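Local coordinates for protein endoglucanase EG-II (Hypocrea jecorina, PDB 3QR3) that hydrolyses internal beta-1,4-glycosidic bonds of cellulose, acting as an endoglucanase through a family 5 catalytic domain with a TIM-barrel fold, at residues Gly7-Gly12 / Ile59-Val64; Asn72-Asn77 / Asn122-Ser127; Gly76-Thr81 / Ser130-Lys135; Tyr107-Gly112 / Glu149-Asn154. One frame throughout, in Å; residues are numbered along the deposited sequence. Where two conformers were deposited one is given.

Overall arrangement
The four contacts sample a family 5 TIM barrel from its core to its rim. Interaction 1 comes first along the chain and joins two neighbouring strands, 5-11 and 59-64, about 7 Å from the chain's centre. Interactions 2 and 3, with centres about 10 Å apart, are surface contacts on the helical layer: one continuous loop, sharing Gly76 and Asn77, lies along successive turns of helix 122-136. Interaction 4 ties the loop after strand 99-104 to the one after strand 142-145; its segments alternate along the chain with those of interaction 2, which it meets where Trp110 packs on Leu74. Together the contacts link strand core, helical layer and loops of the barrel.

Interaction 1 of 4, residues Gly7-Gly12 / Ile59-Val64; sequences GVNIAG and IFRLPV
Asn9 OD1 accepts a hydrogen bond from Arg61 NH1 at 2.8 Å, entering near the guanidinium plane although the amide is turned 80° against it. Arg61 has CG anti to its backbone nitrogen (chi1 -176°) and an extended chain as far as NE, which lays its methylenes beside Asn9. Glu260 completes the grip on NH1 with a salt bridge, while NH2 bonds Asn148 OD1, consistent with the arginine beside the glutamate nucleophile in family 5 relatives, here probably Glu260. With an alanine in place of Arg61, Glu260 would probably lose its ionic mate and Asn9 OD1 its donor, although ND2 would keep Gly292 O and Thr259 O. The backbones pair in parallel: Arg61 N donates to Val8 O at 3.2 Å and Ile10 N to Arg61 O at 2.9 Å. On the other face of the sheet, Val8 CG2 meets the edge of the Phe60 ring at CD1 (3.7 Å). Farther along, Ile10 CB touches Leu62 CD2 at 3.9 Å, and a water donates to Ile10 O and Pro63 O. The strands, 24° apart, belong to the barrel wall: Val8 and Phe60 pack outward on helix 44-55, and strands 99-104 and 287-296 flank the pair.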
loop_
_atom_site.group_PDB
_atom_site.type_symbol
_atom_site.label_atom_id
_atom_site.label_comp_id
_atom_site.label_asym_id
_atom_site.label_seq_id
_atom_site.Cartn_x
_atom_site.Cartn_y
_atom_site.Cartn_z
ATOM N N GLY A 7 -7.636 -7.425 -0.286
ATOM C CA GLY A 7 -8.295 -6.144 -0.438
ATOM C C GLY A 7 -7.796 -5.371 -1.633
ATOM O O GLY A 7 -7.229 -5.943 -2.576
ATOM N N VAL A 8 -8.002 -4.059 -1.588
ATOM C CA VAL A 8 -7.711 -3.206 -2.727
ATOM C C VAL A 8 -7.237 -1.831 -2.270
ATOM O O VAL A 8 -7.499 -1.400 -1.143
ATOM C CB VAL A 8 -8.948 -3.012 -3.616
ATOM C CG1 VAL A 8 -9.560 -4.363 -3.998
ATOM C CG2 VAL A 8 -9.958 -2.163 -2.889
ATOM N N ASN A 9 -6.511 -1.164 -3.153
ATOM C CA ASN A 9 -6.121 0.222 -2.953
ATOM C C ASN A 9 -7.280 1.150 -3.290
ATOM O O ASN A 9 -7.854 1.040 -4.370
ATOM C CB ASN A 9 -4.961 0.544 -3.878
ATOM C CG ASN A 9 -3.637 0.042 -3.340
ATOM O OD1 ASN A 9 -2.921 0.787 -2.690
ATOM N ND2 ASN A 9 -3.314 -1.219 -3.608
ATOM N N ILE A 10 -7.627 2.034 -2.354
ATOM C CA ILE A 10 -8.671 3.043 -2.544
ATOM C C ILE A 10 -7.960 4.368 -2.776
ATOM O O ILE A 10 -7.669 5.095 -1.834
ATOM C CB ILE A 10 -9.568 3.149 -1.290
ATOM C CG1 ILE A 10 -10.056 1.755 -0.871
ATOM C CG2 ILE A 10 -10.750 4.098 -1.539
ATOM C CD1 ILE A 10 -11.023 1.115 -1.877
ATOM N N ALA A 11 -7.655 4.653 -4.037
ATOM C CA ALA A 11 -6.759 5.753 -4.396
ATOM C C ALA A 11 -7.474 7.102 -4.551
ATOM O O ALA A 11 -8.700 7.162 -4.646
ATOM C CB ALA A 11 -5.986 5.402 -5.680
ATOM N N GLY A 12 -6.695 8.180 -4.596
ATOM C CA GLY A 12 -7.242 9.511 -4.794
ATOM C C GLY A 12 -6.546 10.593 -3.984
ATOM O O GLY A 12 -6.256 11.686 -4.505
ATOM N N ILE A 59 -8.776 -5.984 4.054
ATOM C CA ILE A 59 -7.775 -4.929 4.138
ATOM C C ILE A 59 -7.952 -3.903 3.018
ATOM O O ILE A 59 -8.386 -4.238 1.920
ATOM C CB ILE A 59 -6.351 -5.524 4.123
ATOM C CG1 ILE A 59 -5.312 -4.478 4.552
ATOM C CG2 ILE A 59 -6.033 -6.119 2.749
ATOM C CD1 ILE A 59 -4.024 -5.075 5.085
ATOM N N PHE A 60 -7.654 -2.644 3.318
ATOM C CA PHE A 60 -7.582 -1.606 2.287
ATOM C C PHE A 60 -6.330 -0.784 2.479
ATOM O O PHE A 60 -5.860 -0.605 3.596
ATOM C CB PHE A 60 -8.835 -0.724 2.300
ATOM C CG PHE A 60 -10.086 -1.512 2.084
ATOM C CD1 PHE A 60 -10.408 -1.971 0.825
ATOM C CD2 PHE A 60 -10.892 -1.857 3.151
ATOM C CE1 PHE A 60 -11.542 -2.746 0.612
ATOM C CE2 PHE A 60 -12.033 -2.620 2.953
ATOM C CZ PHE A 60 -12.354 -3.068 1.679
ATOM N N ARG A 61 -5.779 -0.313 1.372
ATOM C CA ARG A 61 -4.610 0.539 1.404
ATOM C C ARG A 61 -5.056 1.916 0.944
ATOM O O ARG A 61 -5.782 2.040 -0.053
ATOM C CB ARG A 61 -3.552 -0.022 0.465
ATOM C CG ARG A 61 -2.224 0.715 0.458
ATOM C CD ARG A 61 -1.179 -0.225 -0.106
ATOM N NE ARG A 61 0.168 0.327 -0.253
ATOM C CZ ARG A 61 0.618 0.925 -1.349
ATOM N NH1 ARG A 61 -0.188 1.129 -2.393
ATOM N NH2 ARG A 61 1.874 1.344 -1.389
ATOM N N LEU A 62 -4.632 2.944 1.674
ATOM C CA LEU A 62 -5.113 4.306 1.437
ATOM C C LEU A 62 -3.948 5.232 1.115
ATOM O O LEU A 62 -3.389 5.888 2.011
ATOM C CB LEU A 62 -5.869 4.819 2.665
ATOM C CG LEU A 62 -6.960 3.915 3.262
ATOM C CD1 LEU A 62 -7.646 4.604 4.446
ATOM C CD2 LEU A 62 -7.997 3.529 2.217
ATOM N N PRO A 63 -3.568 5.284 -0.168
ATOM C CA PRO A 63 -2.435 6.089 -0.622
ATOM C C PRO A 63 -2.688 7.559 -0.390
ATOM O O PRO A 63 -3.789 8.034 -0.665
ATOM C CB PRO A 63 -2.397 5.823 -2.131
ATOM C CG PRO A 63 -3.124 4.571 -2.323
ATOM C CD PRO A 63 -4.193 4.549 -1.274
ATOM N N VAL A 64 -1.677 8.271 0.100
ATOM C CA VAL A 64 -1.798 9.713 0.277
ATOM C C VAL A 64 -0.437 10.374 0.135
ATOM O O VAL A 64 0.596 9.794 0.498
ATOM C CB VAL A 64 -2.436 10.079 1.633
ATOM C CG1 VAL A 64 -1.646 9.458 2.767
ATOM C CG2 VAL A 64 -2.515 11.615 1.788
HETATM O O HOH W 1 -6.471 7.619 -1.287
#

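Interaction 2 of 4, residues Asn72-Asn77 / Asn122-Ser127; sequences NNLGGN and NAQFTS
Leu74 and Gln124 make the van der Waals part of this contact, a methyl against a carboxamide, with one side chain lying athwart the other. Leu74 CD2 lies 3.7 Å from Gln124 OE1 and 3.8 Å from Gln124 NE2, so the isopropyl group rests against the amide as a whole rather than against one atom of it. With Leu74 CG anti to the backbone nitrogen (chi1 179°), the branch reaches out to the helix. Gln124 OE1 has its polar partner at Thr121 N, a bond from the third helical residue back to the one preceding the helix, as in half of a capping box. Shortening Gln124 to an alanine is likely to leave Thr121 N without this acceptor and Leu74 without the amide it rests on.

The polar links run through water. One molecule accepts from Gly75 N at 2.8 Å and donates to Gln124 O at 2.7 Å, tying the turn to the helix backbone. A second donates to Gly76 O and lies near Ser127 OG, at a distance short enough to make its details doubtful. The nearest direct polar approach is Ser127 OG to Gly75 O, 3.5 Å.

Backbone shape brings the glycines in. Asn73 to Gly76 form a type II beta turn, closed by Gly76 N bonding Asn73 O at 2.8 Å. Gly75 has positive phi (79°), and a beta carbon there would be tight against Gln124 CG.

The loop carrying this turn connects helix 66-69 to helix 80-95, and Leu74 also touches Trp66. It covers the first turns of helix 122-136, whose Phe125 points away from it and packs on helix 155-171.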
loop_
_atom_site.group_PDB
_atom_site.type_symbol
_atom_site.label_atom_id
_atom_site.label_comp_id
_atom_site.label_asym_id
_atom_site.label_seq_id
_atom_site.Cartn_x
_atom_site.Cartn_y
_atom_site.Cartn_z
ATOM N N ASN A 72 2.387 20.839 2.441
ATOM C CA ASN A 72 3.639 21.368 1.883
ATOM C C ASN A 72 4.651 21.930 2.882
ATOM O O ASN A 72 5.661 22.504 2.476
ATOM C CB ASN A 72 3.341 22.394 0.790
ATOM C CG ASN A 72 2.540 21.793 -0.353
ATOM O OD1 ASN A 72 3.005 20.880 -1.043
ATOM N ND2 ASN A 72 1.328 22.296 -0.556
ATOM N N ASN A 73 4.389 21.759 4.179
ATOM C CA ASN A 73 5.326 22.182 5.218
ATOM C C ASN A 73 6.241 21.041 5.632
ATOM O O ASN A 73 5.927 20.297 6.559
ATOM C CB ASN A 73 4.566 22.701 6.442
ATOM C CG ASN A 73 3.716 23.919 6.129
ATOM O OD1 ASN A 73 2.610 24.062 6.638
ATOM N ND2 ASN A 73 4.230 24.800 5.288
ATOM N N LEU A 74 7.361 20.906 4.938
ATOM C CA LEU A 74 8.271 19.814 5.205
ATOM C C LEU A 74 8.719 19.847 6.663
ATOM O O LEU A 74 9.203 20.866 7.148
ATOM C CB LEU A 74 9.477 19.890 4.268
ATOM C CG LEU A 74 10.508 18.788 4.496
ATOM C CD1 LEU A 74 9.856 17.417 4.325
ATOM C CD2 LEU A 74 11.693 18.954 3.546
ATOM N N GLY A 75 8.542 18.730 7.362
ATOM C CA GLY A 75 8.964 18.621 8.746
ATOM C C GLY A 75 7.998 19.291 9.710
ATOM O O GLY A 75 8.239 19.316 10.913
ATOM N N GLY A 76 6.900 19.827 9.190
ATOM C CA GLY A 76 5.940 20.535 10.025
ATOM C C GLY A 76 4.886 19.659 10.679
ATOM O O GLY A 76 4.907 18.435 10.548
ATOM N N ASN A 77 3.968 20.287 11.406
ATOM C CA ASN A 77 2.864 19.567 12.016
ATOM C C ASN A 77 1.898 19.119 10.927
ATOM O O ASN A 77 1.781 19.772 9.892
ATOM C CB ASN A 77 2.143 20.453 13.040
ATOM C CG ASN A 77 3.028 20.807 14.236
ATOM O OD1 ASN A 77 3.956 20.072 14.580
ATOM N ND2 ASN A 77 2.740 21.939 14.871
ATOM N N ASN A 122 16.468 12.498 7.691
ATOM C CA ASN A 122 15.717 11.433 8.349
ATOM C C ASN A 122 14.739 12.032 9.349
ATOM O O ASN A 122 13.610 11.567 9.465
ATOM C CB ASN A 122 16.633 10.420 9.066
ATOM C CG ASN A 122 17.318 9.455 8.108
ATOM O OD1 ASN A 122 18.235 8.719 8.492
ATOM N ND2 ASN A 122 16.881 9.454 6.860
ATOM N N ALA A 123 15.173 13.067 10.072
ATOM C CA ALA A 123 14.316 13.673 11.094
ATOM C C ALA A 123 13.061 14.317 10.498
ATOM O O ALA A 123 11.998 14.339 11.131
ATOM C CB ALA A 123 15.091 14.688 11.921
ATOM N N GLN A 124 13.171 14.856 9.291
ATOM C CA GLN A 124 12.011 15.504 8.679
ATOM C C GLN A 124 10.964 14.455 8.251
ATOM O O GLN A 124 9.774 14.753 8.151
ATOM C CB GLN A 124 12.442 16.377 7.502
ATOM C CG GLN A 124 13.101 17.704 7.914
ATOM C CD GLN A 124 13.705 18.453 6.739
ATOM O OE1 GLN A 124 14.328 17.856 5.860
ATOM N NE2 GLN A 124 13.524 19.775 6.719
ATOM N N PHE A 125 11.427 13.231 8.012
ATOM C CA PHE A 125 10.563 12.122 7.607
ATOM C C PHE A 125 10.021 11.390 8.831
ATOM O O PHE A 125 8.847 11.029 8.865
ATOM C CB PHE A 125 11.340 11.177 6.668
ATOM C CG PHE A 125 10.546 9.994 6.163
ATOM C CD1 PHE A 125 9.309 10.164 5.553
ATOM C CD2 PHE A 125 11.079 8.711 6.243
ATOM C CE1 PHE A 125 8.594 9.061 5.067
ATOM C CE2 PHE A 125 10.378 7.609 5.761
ATOM C CZ PHE A 125 9.135 7.786 5.173
ATOM N N THR A 126 10.861 11.178 9.843
ATOM C CA THR A 126 10.403 10.469 11.036
ATOM C C THR A 126 9.383 11.345 11.772
ATOM O O THR A 126 8.466 10.849 12.426
ATOM C CB THR A 126 11.563 10.090 12.000
ATOM O OG1 THR A 126 12.181 11.283 12.492
ATOM C CG2 THR A 126 12.618 9.236 11.295
ATOM N N SER A 127 9.557 12.657 11.666
ATOM C CA SER A 127 8.593 13.604 12.220
ATOM C C SER A 127 7.179 13.381 11.663
ATOM O O SER A 127 6.188 13.503 12.386
ATOM C CB SER A 127 9.046 15.032 11.933
ATOM O OG SER A 127 7.947 15.853 11.616
HETATM O O HOH W 2 7.522 16.142 7.415
HETATM O O HOH W 3 6.309 16.275 9.770
#

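Interaction 3 of 4, residues Gly76-Thr81 / Ser130-Lys135; sequences GNLDST and SQLASK
The carboxamide of Gln131 is the tight centre of this contact, spanning two backbone groups of the loop. Gln131 NE2 donates to Gly76 O at 3.0 Å, with that oxygen close to the amide plane, and Gln131 OE1 accepts from Leu78 N at 2.9 Å. The second bond meets the side-chain carbonyl at 122°, its donor tilted from the carbonyl plane. Because the chain is extended beyond CG (chi2 179°), the amide stands out from the helix far enough to meet both groups, and the two bonds together restrict its rotation. NE2 also serves Ser127 O, one turn earlier in the same helix, so both the loop and the helix hold the group. Asn77 CA is packed close as well, 3.3 Å from Gln131 OE1.

Next to this polar clamp, the side chains of Leu78 and Gln131 run antiparallel past one another, Leu78 CD1 lying 3.9 Å from Gln131 CB. The same methyl comes within 4.0 Å of Leu132 CD2, the buried end of the contact.

The solvent side is looser. The Asn77 side chain lies across that of Gln131, its CB 3.9 Å from Gln131 OE1, and the residue is exposed. Lys135 is exposed too and stays farther off, its side chain coming no nearer than 5.0 Å to the loop.

Beyond Leu78 the chain turns into helix 80-95, where Asp79 is the N-cap and its OD2 accepts from Ser82 N. Ile83 of that helix packs against Leu78, Leu132 and Lys135, so the contact lies where helices 80-95 and 122-136 adjoin in the outer layer of the barrel.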
loop_
_atom_site.group_PDB
_atom_site.type_symbol
_atom_site.label_atom_id
_atom_site.label_comp_id
_atom_site.label_asym_id
_atom_site.label_seq_id
_atom_site.Cartn_x
_atom_site.Cartn_y
_atom_site.Cartn_z
ATOM N N GLY A 76 6.900 19.827 9.190
ATOM C CA GLY A 76 5.940 20.535 10.025
ATOM C C GLY A 76 4.886 19.659 10.679
ATOM O O GLY A 76 4.907 18.435 10.548
ATOM N N ASN A 77 3.968 20.287 11.406
ATOM C CA ASN A 77 2.864 19.567 12.016
ATOM C C ASN A 77 1.898 19.119 10.927
ATOM O O ASN A 77 1.781 19.772 9.892
ATOM C CB ASN A 77 2.143 20.453 13.040
ATOM C CG ASN A 77 3.028 20.807 14.236
ATOM O OD1 ASN A 77 3.956 20.072 14.580
ATOM N ND2 ASN A 77 2.740 21.939 14.871
ATOM N N LEU A 78 1.232 17.989 11.133
ATOM C CA LEU A 78 0.176 17.587 10.207
ATOM C C LEU A 78 -0.808 18.749 10.093
ATOM O O LEU A 78 -1.173 19.363 11.106
ATOM C CB LEU A 78 -0.554 16.347 10.718
ATOM C CG LEU A 78 0.274 15.073 10.937
ATOM C CD1 LEU A 78 -0.604 13.966 11.512
ATOM C CD2 LEU A 78 0.924 14.625 9.642
ATOM N N ASP A 79 -1.227 19.058 8.868
ATOM C CA ASP A 79 -2.204 20.124 8.626
ATOM C C ASP A 79 -3.566 19.656 9.117
ATOM O O ASP A 79 -4.016 18.569 8.760
ATOM C CB ASP A 79 -2.259 20.463 7.133
ATOM C CG ASP A 79 -3.359 21.468 6.796
ATOM O OD1 ASP A 79 -3.044 22.672 6.684
ATOM O OD2 ASP A 79 -4.534 21.060 6.647
ATOM N N SER A 80 -4.226 20.468 9.939
ATOM C CA SER A 80 -5.449 20.027 10.601
ATOM C C SER A 80 -6.558 19.658 9.612
ATOM O O SER A 80 -7.285 18.687 9.823
ATOM C CB SER A 80 -5.939 21.074 11.608
ATOM O OG SER A 80 -6.150 22.327 10.984
ATOM N N THR A 81 -6.684 20.410 8.526
ATOM C CA THR A 81 -7.685 20.059 7.531
ATOM C C THR A 81 -7.339 18.746 6.854
ATOM O O THR A 81 -8.172 17.845 6.753
ATOM C CB THR A 81 -7.812 21.130 6.441
ATOM O OG1 THR A 81 -8.217 22.367 7.037
ATOM C CG2 THR A 81 -8.836 20.690 5.409
ATOM N N SER A 130 6.084 9.979 13.236
ATOM C CA SER A 130 5.895 10.067 14.679
ATOM C C SER A 130 4.497 10.621 14.970
ATOM O O SER A 130 3.782 10.141 15.855
ATOM C CB SER A 130 6.983 10.950 15.299
ATOM O OG SER A 130 6.881 10.969 16.707
ATOM N N GLN A 131 4.096 11.625 14.198
ATOM C CA GLN A 131 2.779 12.218 14.366
ATOM C C GLN A 131 1.652 11.261 14.002
ATOM O O GLN A 131 0.662 11.164 14.725
ATOM C CB GLN A 131 2.655 13.500 13.543
ATOM C CG GLN A 131 3.575 14.607 14.017
ATOM C CD GLN A 131 3.436 15.832 13.157
ATOM O OE1 GLN A 131 2.508 16.615 13.329
ATOM N NE2 GLN A 131 4.350 15.998 12.213
ATOM N N LEU A 132 1.795 10.558 12.884
ATOM C CA LEU A 132 0.788 9.579 12.490
ATOM C C LEU A 132 0.675 8.468 13.535
ATOM O O LEU A 132 -0.419 8.055 13.894
ATOM C CB LEU A 132 1.114 9.001 11.113
ATOM C CG LEU A 132 0.954 10.006 9.973
ATOM C CD1 LEU A 132 1.529 9.446 8.671
ATOM C CD2 LEU A 132 -0.526 10.359 9.827
ATOM N N ALA A 133 1.812 7.995 14.024
ATOM C CA ALA A 133 1.822 6.945 15.034
ATOM C C ALA A 133 1.129 7.413 16.311
ATOM O O ALA A 133 0.359 6.673 16.912
ATOM C CB ALA A 133 3.257 6.523 15.339
ATOM N N SER A 134 1.414 8.641 16.733
ATOM C CA SER A 134 0.760 9.198 17.912
ATOM C C SER A 134 -0.756 9.263 17.716
ATOM O O SER A 134 -1.527 8.905 18.611
ATOM C CB SER A 134 1.316 10.585 18.226
ATOM O OG SER A 134 0.645 11.150 19.340
ATOM N N LYS A 135 -1.185 9.705 16.537
ATOM C CA LYS A 135 -2.615 9.789 16.254
ATOM C C LYS A 135 -3.266 8.409 16.315
ATOM O O LYS A 135 -4.351 8.251 16.860
ATOM C CB LYS A 135 -2.861 10.400 14.875
ATOM C CG LYS A 135 -4.344 10.533 14.513
ATOM C CD LYS A 135 -4.541 11.349 13.234
ATOM C CE LYS A 135 -6.016 11.647 12.993
ATOM N NZ LYS A 135 -6.559 12.631 13.975
#

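Interaction 4 of 4, residues Tyr107-Gly112 / Glu149-Asn154; sequences YARWNG and EPHDVN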
loop_
_atom_site.group_PDB
_atom_site.type_symbol
_atom_site.label_atom_id
_atom_site.label_comp_id
_atom_site.label_asym_id
_atom_site.label_seq_id
_atom_site.Cartn_x
_atom_site.Cartn_y
_atom_site.Cartn_z
ATOM N N TYR A 107 7.723 7.614 -3.153
ATOM C CA TYR A 107 8.883 7.075 -3.852
ATOM C C TYR A 107 10.198 7.441 -3.155
ATOM O O TYR A 107 11.223 7.625 -3.811
ATOM C CB TYR A 107 8.876 7.555 -5.306
ATOM C CG TYR A 107 7.568 7.258 -6.005
ATOM C CD1 TYR A 107 6.511 8.153 -5.945
ATOM C CD2 TYR A 107 7.383 6.071 -6.701
ATOM C CE1 TYR A 107 5.307 7.885 -6.568
ATOM C CE2 TYR A 107 6.169 5.791 -7.337
ATOM C CZ TYR A 107 5.143 6.707 -7.262
ATOM O OH TYR A 107 3.941 6.453 -7.875
ATOM N N ALA A 108 10.140 7.543 -1.828
ATOM C CA ALA A 108 11.302 7.840 -0.981
ATOM C C ALA A 108 11.839 9.240 -1.235
ATOM O O ALA A 108 12.997 9.533 -0.950
ATOM C CB ALA A 108 12.412 6.790 -1.162
ATOM N N ARG A 109 10.979 10.107 -1.749
ATOM C CA ARG A 109 11.408 11.414 -2.203
ATOM C C ARG A 109 10.453 12.524 -1.785
ATOM O O ARG A 109 9.282 12.288 -1.490
ATOM C CB ARG A 109 11.547 11.412 -3.728
ATOM C CG ARG A 109 12.802 10.714 -4.247
ATOM C CD ARG A 109 12.717 10.542 -5.769
ATOM N NE ARG A 109 13.939 9.975 -6.343
ATOM C CZ ARG A 109 14.288 8.699 -6.242
ATOM N NH1 ARG A 109 13.515 7.845 -5.575
ATOM N NH2 ARG A 109 15.405 8.272 -6.810
ATOM N N TRP A 110 10.973 13.744 -1.755
ATOM C CA TRP A 110 10.142 14.927 -1.622
ATOM C C TRP A 110 10.593 15.904 -2.700
ATOM O O TRP A 110 11.723 16.396 -2.659
ATOM C CB TRP A 110 10.295 15.504 -0.214
ATOM C CG TRP A 110 9.712 16.883 0.034
ATOM C CD1 TRP A 110 10.256 18.090 -0.330
ATOM C CD2 TRP A 110 8.516 17.190 0.767
ATOM N NE1 TRP A 110 9.457 19.125 0.113
ATOM C CE2 TRP A 110 8.384 18.598 0.789
ATOM C CE3 TRP A 110 7.539 16.409 1.404
ATOM C CZ2 TRP A 110 7.312 19.242 1.414
ATOM C CZ3 TRP A 110 6.472 17.051 2.025
ATOM C CH2 TRP A 110 6.364 18.457 2.017
ATOM N N ASN A 111 9.727 16.147 -3.685
ATOM C CA ASN A 111 10.046 17.063 -4.784
ATOM C C ASN A 111 11.414 16.796 -5.419
ATOM O O ASN A 111 12.201 17.715 -5.639
ATOM C CB ASN A 111 9.941 18.530 -4.328
ATOM C CG ASN A 111 8.548 18.877 -3.824
ATOM O OD1 ASN A 111 7.588 18.173 -4.117
ATOM N ND2 ASN A 111 8.436 19.949 -3.051
ATOM N N GLY A 112 11.690 15.537 -5.721
ATOM C CA GLY A 112 12.920 15.187 -6.408
ATOM C C GLY A 112 14.097 14.861 -5.500
ATOM O O GLY A 112 15.102 14.330 -5.968
ATOM N N GLU A 149 7.140 2.527 -3.021
ATOM C CA GLU A 149 8.071 2.383 -4.149
ATOM C C GLU A 149 9.356 3.220 -4.138
ATOM O O GLU A 149 9.605 3.996 -5.072
ATOM C CB GLU A 149 7.319 2.547 -5.479
ATOM C CG GLU A 149 6.301 1.434 -5.670
ATOM C CD GLU A 149 5.765 1.321 -7.077
ATOM O OE1 GLU A 149 6.093 2.184 -7.908
ATOM O OE2 GLU A 149 5.019 0.347 -7.344
ATOM N N PRO A 150 10.194 3.045 -3.094
ATOM C CA PRO A 150 11.547 3.584 -3.207
ATOM C C PRO A 150 12.187 3.034 -4.465
ATOM O O PRO A 150 11.934 1.877 -4.827
ATOM C CB PRO A 150 12.264 3.003 -1.975
ATOM C CG PRO A 150 11.159 2.768 -0.975
ATOM C CD PRO A 150 10.002 2.291 -1.841
ATOM N N HIS A 151 13.000 3.853 -5.123
ATOM C CA HIS A 151 13.725 3.416 -6.306
ATOM C C HIS A 151 14.989 4.245 -6.482
ATOM O O HIS A 151 15.020 5.425 -6.134
ATOM C CB HIS A 151 12.851 3.529 -7.555
ATOM C CG HIS A 151 12.439 4.936 -7.884
ATOM N ND1 HIS A 151 13.180 5.753 -8.711
ATOM C CD2 HIS A 151 11.365 5.666 -7.496
ATOM C CE1 HIS A 151 12.578 6.927 -8.823
ATOM N NE2 HIS A 151 11.470 6.898 -8.103
ATOM N N ASP A 152 16.020 3.621 -7.037
ATOM C CA ASP A 152 17.274 4.303 -7.287
ATOM C C ASP A 152 17.760 5.040 -6.041
ATOM O O ASP A 152 18.207 6.175 -6.126
ATOM C CB ASP A 152 17.105 5.271 -8.459
ATOM C CG ASP A 152 16.488 4.598 -9.680
ATOM O OD1 ASP A 152 17.163 3.741 -10.284
ATOM O OD2 ASP A 152 15.330 4.922 -10.033
ATOM N N VAL A 153 17.651 4.400 -4.879
ATOM C CA VAL A 153 18.251 4.951 -3.666
ATOM C C VAL A 153 19.380 4.034 -3.179
ATOM O O VAL A 153 19.490 2.894 -3.629
ATOM C CB VAL A 153 17.210 5.144 -2.540
ATOM C CG1 VAL A 153 16.018 5.970 -3.039
ATOM C CG2 VAL A 153 16.739 3.789 -1.996
ATOM N N ASN A 154 20.230 4.544 -2.290
ATOM C CA ASN A 154 21.219 3.713 -1.602
ATOM C C ASN A 154 20.482 2.864 -0.581
ATOM O O ASN A 154 19.935 3.391 0.391
ATOM C CB ASN A 154 22.268 4.593 -0.901
ATOM C CG ASN A 154 23.367 3.772 -0.212
ATOM O OD1 ASN A 154 23.091 2.915 0.628
ATOM N ND2 ASN A 154 24.616 4.045 -0.567
#
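The guanidinium of Arg109 lies flat on one face of the His151 ring, centres 3.9 Å apart and planes only 8° from parallel, with NH1 over the ring centre. An extended chain from CG to NE (chi3 175°) carries it out to the imidazole. The ring also stacks with Trp186, while at its edge Tyr107 CB approaches CD2 at 3.8 Å. Two carbonyls reach the guanidinium edge: NH1 and NH2 of Arg109 both donate to His151 O, at 2.9 and 3.0 Å, and NH1 donates further to Tyr107 O at 2.9 Å, nearly along the C=O axis. The Arg109 side chain thus joins a carbonyl of its own segment to that of His151.

Ala108 CB packs on Pro150 CB (3.9 Å), and Tyr107 runs alongside Glu149, the ring and carboxylate planes 76° apart. Glu149 OE2 itself bonds His219 ND1. Residues 148 to 150 form the Asn-Glu-Pro sequence that carries the acid/base in family 5 relatives, probably Glu149 here.

His151 ND1 donates almost straight to Asp152 OD2 at 2.7 Å, and NE2 bonds Thr19 O. With both nitrogens so engaged the imidazole may well be protonated, and Asp152 would then offset charge in the stacked pair.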